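Local atomic coordinates of peptidoglycan glycosyltransferase (Eggerthella lenta, PDB entry 4MNR), a protein that belongs to the penicillin-binding proteins, bacterial cell-wall proteins, and combines a dimerisation-type domain with a transpeptidase-type domain of the beta-lactamase superfamily. Residues Ser25-Val36 with Thr104-Ser115; Ala144-Asn152 with Ser170-Gly178. All blocks are in the same frame, centred on the assembly; numbering follows the deposited sequence. Where two conformers were deposited one is given.

Contact 1: residues Ser25-Val36 with Thr104-Ser115; sequences SERGTIATYDGV and TAGNDVTLTLNS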
loop_
_atom_site.group_PDB
_atom_site.type_symbol
_atom_site.label_atom_id
_atom_site.label_comp_id
_atom_site.label_asym_id
_atom_site.label_seq_id
_atom_site.Cartn_x
_atom_site.Cartn_y
_atom_site.Cartn_z
ATOM N N SER A 25 14.610 34.443 4.299
ATOM C CA SER A 25 15.243 33.836 3.129
ATOM C C SER A 25 14.306 32.899 2.369
ATOM O O SER A 25 13.329 32.398 2.926
ATOM C CB SER A 25 16.522 33.104 3.540
ATOM O OG SER A 25 16.336 32.412 4.763
ATOM N N GLU A 26 14.613 32.662 1.094
ATOM C CA GLU A 26 13.741 31.862 0.240
ATOM C C GLU A 26 13.814 30.375 0.563
ATOM O O GLU A 26 14.818 29.719 0.292
ATOM C CB GLU A 26 14.062 32.078 -1.240
ATOM C CG GLU A 26 13.074 31.388 -2.174
ATOM C CD GLU A 26 13.555 31.326 -3.611
ATOM O OE1 GLU A 26 13.135 30.398 -4.338
ATOM O OE2 GLU A 26 14.349 32.202 -4.013
ATOM N N ARG A 27 12.743 29.852 1.145
ATOM C CA ARG A 27 12.615 28.415 1.358
ATOM C C ARG A 27 12.622 27.704 0.002
ATOM O O ARG A 27 12.046 28.201 -0.967
ATOM C CB ARG A 27 11.319 28.135 2.112
ATOM C CG ARG A 27 11.124 26.699 2.544
ATOM C CD ARG A 27 9.873 26.604 3.398
ATOM N NE ARG A 27 9.593 25.236 3.814
ATOM C CZ ARG A 27 10.056 24.676 4.928
ATOM N NH1 ARG A 27 10.843 25.363 5.747
ATOM N NH2 ARG A 27 9.730 23.421 5.221
ATOM N N GLY A 28 13.281 26.550 -0.076
ATOM C CA GLY A 28 13.385 25.823 -1.335
ATOM C C GLY A 28 12.056 25.313 -1.881
ATOM O O GLY A 28 11.067 25.241 -1.155
ATOM N N THR A 29 12.026 24.972 -3.168
ATOM C CA THR A 29 10.807 24.446 -3.786
ATOM C C THR A 29 10.702 22.942 -3.607
ATOM O O THR A 29 11.698 22.270 -3.396
ATOM C CB THR A 29 10.758 24.724 -5.295
ATOM O OG1 THR A 29 11.910 24.150 -5.916
ATOM C CG2 THR A 29 10.746 26.221 -5.562
ATOM N N ILE A 30 9.474 22.431 -3.666
ATOM C CA ILE A 30 9.218 20.998 -3.715
ATOM C C ILE A 30 8.483 20.771 -5.018
ATOM O O ILE A 30 7.505 21.463 -5.294
ATOM C CB ILE A 30 8.298 20.553 -2.569
ATOM C CG1 ILE A 30 8.960 20.837 -1.219
ATOM C CG2 ILE A 30 7.954 19.058 -2.701
ATOM C CD1 ILE A 30 7.986 20.792 -0.030
ATOM N N ALA A 31 8.941 19.808 -5.818
ATOM C CA ALA A 31 8.357 19.573 -7.139
ATOM C C ALA A 31 8.305 18.074 -7.443
ATOM O O ALA A 31 9.078 17.297 -6.879
ATOM C CB ALA A 31 9.172 20.289 -8.201
ATOM N N THR A 32 7.398 17.672 -8.335
ATOM C CA THR A 32 7.353 16.284 -8.799
ATOM C C THR A 32 8.518 15.991 -9.747
ATOM O O THR A 32 9.233 16.890 -10.179
ATOM C CB THR A 32 6.041 15.961 -9.536
ATOM O OG1 THR A 32 6.001 16.683 -10.783
ATOM C CG2 THR A 32 4.836 16.339 -8.670
ATOM N N TYR A 33 8.696 14.712 -10.065
ATOM C CA TYR A 33 9.811 14.301 -10.915
ATOM C C TYR A 33 9.683 14.894 -12.320
ATOM O O TYR A 33 10.691 15.203 -12.966
ATOM C CB TYR A 33 9.905 12.768 -10.971
ATOM C CG TYR A 33 11.213 12.280 -11.557
ATOM C CD1 TYR A 33 12.395 12.403 -10.844
ATOM C CD2 TYR A 33 11.263 11.693 -12.818
ATOM C CE1 TYR A 33 13.600 11.958 -11.367
ATOM C CE2 TYR A 33 12.473 11.250 -13.356
ATOM C CZ TYR A 33 13.632 11.390 -12.621
ATOM O OH TYR A 33 14.836 10.960 -13.128
ATOM N N ASP A 34 8.443 15.089 -12.776
ATOM C CA ASP A 34 8.218 15.701 -14.088
ATOM C C ASP A 34 8.091 17.222 -14.031
ATOM O O ASP A 34 7.728 17.853 -15.022
ATOM C CB ASP A 34 7.044 15.060 -14.853
ATOM C CG ASP A 34 5.716 15.139 -14.100
ATOM O OD1 ASP A 34 5.704 14.961 -12.859
ATOM O OD2 ASP A 34 4.676 15.366 -14.769
ATOM N N GLY A 35 8.394 17.803 -12.872
ATOM C CA GLY A 35 8.615 19.233 -12.791
ATOM C C GLY A 35 7.437 20.091 -12.380
ATOM O O GLY A 35 7.508 21.317 -12.479
ATOM N N VAL A 36 6.361 19.464 -11.913
ATOM C CA VAL A 36 5.226 20.234 -11.400
ATOM C C VAL A 36 5.548 20.723 -9.985
ATOM O O VAL A 36 5.785 19.923 -9.073
ATOM C CB VAL A 36 3.914 19.422 -11.392
ATOM C CG1 VAL A 36 2.794 20.230 -10.749
ATOM C CG2 VAL A 36 3.536 19.030 -12.815
ATOM N N THR A 104 21.011 33.106 2.703
ATOM C CA THR A 104 21.197 32.102 1.663
ATOM C C THR A 104 19.946 31.239 1.511
ATOM O O THR A 104 19.409 30.725 2.493
ATOM C CB THR A 104 22.409 31.195 1.954
ATOM O OG1 THR A 104 22.133 30.374 3.095
ATOM C CG2 THR A 104 23.654 32.034 2.222
ATOM N N ALA A 105 19.491 31.089 0.273
ATOM C CA ALA A 105 18.280 30.338 -0.024
ATOM C C ALA A 105 18.388 28.882 0.411
ATOM O O ALA A 105 19.483 28.350 0.587
ATOM C CB ALA A 105 17.959 30.423 -1.513
ATOM N N GLY A 106 17.238 28.242 0.591
ATOM C CA GLY A 106 17.195 26.825 0.890
ATOM C C GLY A 106 17.337 26.003 -0.376
ATOM O O GLY A 106 17.379 26.544 -1.481
ATOM N N ASN A 107 17.406 24.687 -0.210
ATOM C CA ASN A 107 17.602 23.784 -1.329
ATOM C C ASN A 107 16.278 23.289 -1.900
ATOM O O ASN A 107 15.277 23.229 -1.198
ATOM C CB ASN A 107 18.469 22.601 -0.895
ATOM C CG ASN A 107 19.836 23.038 -0.399
ATOM O OD1 ASN A 107 20.525 23.808 -1.060
ATOM N ND2 ASN A 107 20.222 22.572 0.781
ATOM N N ASP A 108 16.284 22.944 -3.180
ATOM C CA ASP A 108 15.083 22.496 -3.860
ATOM C C ASP A 108 15.018 20.982 -3.815
ATOM O O ASP A 108 16.018 20.298 -4.044
ATOM C CB ASP A 108 15.074 22.971 -5.316
ATOM C CG ASP A 108 15.023 24.484 -5.444
ATOM O OD1 ASP A 108 14.505 25.166 -4.529
ATOM O OD2 ASP A 108 15.507 24.996 -6.476
ATOM N N VAL A 109 13.831 20.463 -3.524
ATOM C CA VAL A 109 13.628 19.027 -3.373
ATOM C C VAL A 109 12.795 18.484 -4.528
ATOM O O VAL A 109 11.709 18.992 -4.795
ATOM C CB VAL A 109 12.912 18.739 -2.044
ATOM C CG1 VAL A 109 12.508 17.269 -1.955
ATOM C CG2 VAL A 109 13.811 19.114 -0.883
ATOM N N THR A 110 13.316 17.465 -5.217
ATOM C CA THR A 110 12.592 16.808 -6.308
ATOM C C THR A 110 12.094 15.440 -5.873
ATOM O O THR A 110 12.883 14.587 -5.459
ATOM C CB THR A 110 13.482 16.646 -7.566
ATOM O OG1 THR A 110 13.892 17.936 -8.030
ATOM C CG2 THR A 110 12.710 15.943 -8.684
ATOM N N LEU A 111 10.783 15.241 -5.951
ATOM C CA LEU A 111 10.170 13.981 -5.547
ATOM C C LEU A 111 10.204 12.981 -6.690
ATOM O O LEU A 111 10.474 13.344 -7.844
ATOM C CB LEU A 111 8.717 14.198 -5.123
ATOM C CG LEU A 111 8.488 15.215 -4.002
ATOM C CD1 LEU A 111 7.007 15.270 -3.641
ATOM C CD2 LEU A 111 9.342 14.880 -2.776
ATOM N N THR A 112 9.908 11.725 -6.355
ATOM C CA THR A 112 9.801 10.654 -7.344
ATOM C C THR A 112 8.446 10.643 -8.067
ATOM O O THR A 112 8.285 9.949 -9.077
ATOM C CB THR A 112 9.975 9.276 -6.681
ATOM O OG1 THR A 112 9.135 9.207 -5.523
ATOM C CG2 THR A 112 11.433 9.060 -6.242
ATOM N N LEU A 113 7.479 11.397 -7.544
ATOM C CA LEU A 113 6.112 11.351 -8.063
ATOM C C LEU A 113 6.028 11.789 -9.516
ATOM O O LEU A 113 6.722 12.727 -9.932
ATOM C CB LEU A 113 5.208 12.271 -7.248
ATOM C CG LEU A 113 5.121 12.038 -5.743
ATOM C CD1 LEU A 113 4.162 13.061 -5.151
ATOM C CD2 LEU A 113 4.691 10.605 -5.418
ATOM N N ASN A 114 5.176 11.112 -10.289
ATOM C CA ASN A 114 4.817 11.592 -11.618
ATOM C C ASN A 114 3.449 12.265 -11.532
ATOM O O ASN A 114 2.515 11.686 -10.984
ATOM C CB ASN A 114 4.781 10.444 -12.628
ATOM C CG ASN A 114 4.248 10.895 -13.992
ATOM O OD1 ASN A 114 3.039 10.854 -14.238
ATOM N ND2 ASN A 114 5.145 11.372 -14.863
ATOM N N SER A 115 3.327 13.491 -12.028
ATOM C CA SER A 115 2.078 14.219 -11.823
ATOM C C SER A 115 0.854 13.557 -12.464
ATOM O O SER A 115 -0.240 13.639 -11.913
ATOM C CB SER A 115 2.207 15.680 -12.273
ATOM O OG SER A 115 2.368 15.766 -13.678
HETATM O O HOH W 1 15.421 28.476 -2.669
HETATM O O HOH W 2 12.026 21.299 -6.495
#

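Contact 2: residues Ala144-Asn152 with Ser170-Gly178; sequences AMASAPTYN and STLVDRAAG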
loop_
_atom_site.group_PDB
_atom_site.type_symbol
_atom_site.label_atom_id
_atom_site.label_comp_id
_atom_site.label_asym_id
_atom_site.label_seq_id
_atom_site.Cartn_x
_atom_site.Cartn_y
_atom_site.Cartn_z
ATOM N N ALA A 144 3.242 7.439 -7.314
ATOM C CA ALA A 144 2.032 8.119 -6.843
ATOM C C ALA A 144 1.735 7.688 -5.409
ATOM O O ALA A 144 1.975 6.553 -5.022
ATOM C CB ALA A 144 0.809 7.803 -7.750
HETATM N N MSE A 145 1.216 8.618 -4.617
HETATM C CA MSE A 145 0.835 8.327 -3.247
HETATM C C MSE A 145 -0.304 9.274 -2.924
HETATM O O MSE A 145 -0.097 10.485 -2.814
HETATM C CB MSE A 145 2.029 8.505 -2.292
HETATM C CG MSE A 145 1.702 8.248 -0.844
HETATM SE SE MSE A 145 3.333 8.166 0.240
HETATM C CE MSE A 145 3.585 6.254 0.165
ATOM N N ALA A 146 -1.521 8.729 -2.847
ATOM C CA ALA A 146 -2.745 9.534 -2.672
ATOM C C ALA A 146 -3.604 9.054 -1.514
ATOM O O ALA A 146 -3.732 7.855 -1.276
ATOM C CB ALA A 146 -3.587 9.525 -3.939
ATOM N N SER A 147 -4.197 10.007 -0.802
ATOM C CA SER A 147 -5.169 9.695 0.241
ATOM C C SER A 147 -6.446 10.476 -0.051
ATOM O O SER A 147 -6.393 11.549 -0.660
ATOM C CB SER A 147 -4.634 10.096 1.617
ATOM O OG SER A 147 -3.382 9.487 1.870
ATOM N N ALA A 148 -7.583 9.929 0.366
ATOM C CA ALA A 148 -8.870 10.595 0.218
ATOM C C ALA A 148 -9.684 10.351 1.483
ATOM O O ALA A 148 -9.632 9.268 2.040
ATOM C CB ALA A 148 -9.605 10.052 -1.004
ATOM N N PRO A 149 -10.452 11.355 1.940
ATOM C CA PRO A 149 -10.665 12.676 1.344
ATOM C C PRO A 149 -9.424 13.542 1.373
ATOM O O PRO A 149 -8.485 13.306 2.142
ATOM C CB PRO A 149 -11.746 13.299 2.237
ATOM C CG PRO A 149 -12.381 12.167 2.935
ATOM C CD PRO A 149 -11.291 11.156 3.129
ATOM N N THR A 150 -9.416 14.536 0.502
ATOM C CA THR A 150 -8.254 15.387 0.391
ATOM C C THR A 150 -8.660 16.854 0.403
ATOM O O THR A 150 -9.816 17.196 0.701
ATOM C CB THR A 150 -7.412 15.005 -0.856
ATOM O OG1 THR A 150 -6.143 15.668 -0.803
ATOM C CG2 THR A 150 -8.154 15.368 -2.141
ATOM N N TYR A 151 -7.694 17.719 0.115
ATOM C CA TYR A 151 -7.868 19.155 0.235
ATOM C C TYR A 151 -6.830 19.858 -0.621
ATOM O O TYR A 151 -5.820 19.260 -1.015
ATOM C CB TYR A 151 -7.702 19.597 1.698
ATOM C CG TYR A 151 -6.333 19.275 2.288
ATOM C CD1 TYR A 151 -6.018 17.993 2.700
ATOM C CD2 TYR A 151 -5.373 20.265 2.444
ATOM C CE1 TYR A 151 -4.786 17.691 3.235
ATOM C CE2 TYR A 151 -4.128 19.974 2.976
ATOM C CZ TYR A 151 -3.844 18.690 3.373
ATOM O OH TYR A 151 -2.612 18.397 3.909
ATOM N N ASN A 152 -7.080 21.124 -0.927
ATOM C CA ASN A 152 -6.061 21.930 -1.595
ATOM C C ASN A 152 -4.969 22.273 -0.600
ATOM O O ASN A 152 -5.259 22.829 0.466
ATOM C CB ASN A 152 -6.669 23.223 -2.126
ATOM C CG ASN A 152 -7.656 22.982 -3.231
ATOM O OD1 ASN A 152 -7.516 22.036 -4.010
ATOM N ND2 ASN A 152 -8.669 23.834 -3.309
ATOM N N SER A 170 -11.805 13.579 8.930
ATOM C CA SER A 170 -10.548 12.861 8.759
ATOM C C SER A 170 -9.767 13.249 7.497
ATOM O O SER A 170 -8.901 12.499 7.045
ATOM C CB SER A 170 -10.800 11.350 8.761
ATOM O OG SER A 170 -11.486 10.956 7.585
ATOM N N THR A 171 -10.062 14.419 6.944
ATOM C CA THR A 171 -9.427 14.880 5.708
ATOM C C THR A 171 -7.893 14.945 5.814
ATOM O O THR A 171 -7.178 14.652 4.858
ATOM C CB THR A 171 -9.961 16.278 5.327
ATOM O OG1 THR A 171 -11.366 16.200 5.060
ATOM C CG2 THR A 171 -9.272 16.820 4.105
ATOM N N LEU A 172 -7.394 15.323 6.987
ATOM C CA LEU A 172 -5.959 15.498 7.176
ATOM C C LEU A 172 -5.201 14.194 7.383
ATOM O O LEU A 172 -3.967 14.193 7.417
ATOM C CB LEU A 172 -5.686 16.452 8.338
ATOM C CG LEU A 172 -5.876 17.938 8.036
ATOM C CD1 LEU A 172 -5.798 18.753 9.317
ATOM C CD2 LEU A 172 -4.848 18.428 7.023
ATOM N N VAL A 173 -5.927 13.090 7.512
ATOM C CA VAL A 173 -5.294 11.805 7.788
ATOM C C VAL A 173 -4.537 11.292 6.572
ATOM O O VAL A 173 -5.080 11.245 5.471
ATOM C CB VAL A 173 -6.319 10.752 8.254
ATOM C CG1 VAL A 173 -5.660 9.382 8.404
ATOM C CG2 VAL A 173 -6.974 11.183 9.563
ATOM N N ASP A 174 -3.275 10.926 6.775
ATOM C CA ASP A 174 -2.482 10.275 5.728
ATOM C C ASP A 174 -2.871 8.804 5.684
ATOM O O ASP A 174 -2.463 8.013 6.533
ATOM C CB ASP A 174 -0.983 10.423 6.036
ATOM C CG ASP A 174 -0.078 9.789 4.972
ATOM O OD1 ASP A 174 -0.495 8.844 4.273
ATOM O OD2 ASP A 174 1.076 10.247 4.839
ATOM N N ARG A 175 -3.675 8.430 4.705
ATOM C CA ARG A 175 -4.130 7.051 4.624
ATOM C C ARG A 175 -3.195 6.141 3.856
ATOM O O ARG A 175 -3.281 4.923 3.987
ATOM C CB ARG A 175 -5.520 6.986 3.996
ATOM C CG ARG A 175 -6.623 7.477 4.941
ATOM C CD ARG A 175 -7.983 7.454 4.240
ATOM N NE ARG A 175 -9.067 7.499 5.217
ATOM C CZ ARG A 175 -9.511 8.609 5.799
ATOM N NH1 ARG A 175 -8.993 9.788 5.486
ATOM N NH2 ARG A 175 -10.481 8.531 6.698
ATOM N N ALA A 176 -2.335 6.715 3.023
ATOM C CA ALA A 176 -1.461 5.907 2.170
ATOM C C ALA A 176 -0.246 5.337 2.882
ATOM O O ALA A 176 0.189 4.211 2.590
ATOM C CB ALA A 176 -1.023 6.717 0.934
ATOM N N ALA A 177 0.334 6.129 3.773
ATOM C CA ALA A 177 1.515 5.710 4.510
ATOM C C ALA A 177 1.225 5.619 5.998
ATOM O O ALA A 177 1.859 4.842 6.703
ATOM C CB ALA A 177 2.654 6.675 4.272
ATOM N N GLY A 178 0.276 6.423 6.466
ATOM C CA GLY A 178 0.138 6.699 7.892
ATOM C C GLY A 178 -0.906 5.940 8.690
ATOM O O GLY A 178 -1.054 6.184 9.888
HETATM O O HOH W 3 -7.253 11.264 3.761
#

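Contact 1: residues Ser25-Val36 with Thr104-Ser115
T29 hands its carbonyl O to V109 N (2.8 Å), and A31 N then takes V109 O while L111 N returns to A31 O: the bond ladder of a parallel pair in which I30 lies beside V109 and A31 beside T110. Before the strands begin, G106 N reaches E26 O, 2.9 Å away, and a water joins E26 O to G106 O. Glycine suits position 28, since G28 CA lies 3.2 Å from N107 O in a C-H...O contact just where a CB would clash.

Carboxylates close the pair at two points. D108 OD1 accepts from T29 N at 2.8 Å, met on its anti side and 34° out of the carboxylate plane. D34, in the type I turn T32-G35, grips the start of helix 115-125: its OD2 receives S115 OG on the syn lone pair at 2.6 Å, and its OD1 receives S115 N. T32 OG1 donates to that same OD1 from the opposite face of the carboxylate, so OD1 has two donors, and with the S115 OG bond to OD2 the three hold the carboxylate's rotation. With chi1 at 59°, D34 CG sits between its own backbone N and carbonyl carbon, which brings the carboxylate up to S115. Y33 N finds L113 O at 2.8 Å, and L111 O lies at the edge of the Y33 ring.

Apolar contact is lighter: I30, branched at CB, brings its CG2 methyl to L111 CD1 at 4.0 Å; I30 and V109 point to the same face of the sheet.

The pair lies inside a mixed sheet, with strand 37-43 antiparallel to 30-31 and strand 343-347 antiparallel to 108-111. Helix 80-84 packs on V109 through L83, and N114 OD1 caps the helix 115-125 at I117 N.

Contact 2: residues Ala144-Asn152 with Ser170-Gly178
The edge strand 142-148 of the antiparallel sheet in the transpeptidase-type domain meets here the irregular loop that leads to helix 188-197. S147, with its small hydroxyl, carries a direct polar link. In the conformer given, one of two modelled, OG accepts a bent bond from A176 N at 3.2 Å and a weak one from R175 N; there chi1 of -55° sets OG anti to the carbonyl carbon, beside S147 N, within reach of both amides. D174 shapes the same bend as an Asx motif, OD1 taking A177 N at 2.9 Å. Farther up the strand, the selenomethionine M145 lays CG against A176 CB (3.6 Å), where a methyl side chain permits close approach.

At the other end, P149, after a cis peptide bond, places CD over one face of the R175 guanidinium, 3.6 Å from NH1. The long arginine holds S170 end-on, NH1 to O and NH2 to OG, while its NE forms a salt bridge with E432. Y151 receives T171 CG2 at CD1, and the L172 side chain, which crosses Y151 at about a right angle, puts CD2 3.8 Å from Y151 CZ. A water donates to P149 O and V173 O and accepts from R175 NH1, 2.9 Å from that nitrogen.

Overall arrangement
Contact 1 closes before contact 2 opens along the chain, and their centres lie about 20 Å apart. They belong to different sheets: the parallel pair 30-31 and 108-111 sits within the mixed sheet, whereas 142-148 forms an edge of the antiparallel five-stranded sheet. Helix 115-125 connects them, since its first residue, S115, ends contact 1 and its I117, Q118, Q122 and L125 pack against strand 142-148. The two contacts also touch directly, L113 CD2 lying 3.9 Å from A144 CA. Helix 60-63 packs on contact 2 (V62 on M145, H61 on S147), and strand 343-347 adjoins strand 108-111 of contact 1, consistent with the dimerisation-type and transpeptidase-type regions being closely joined here.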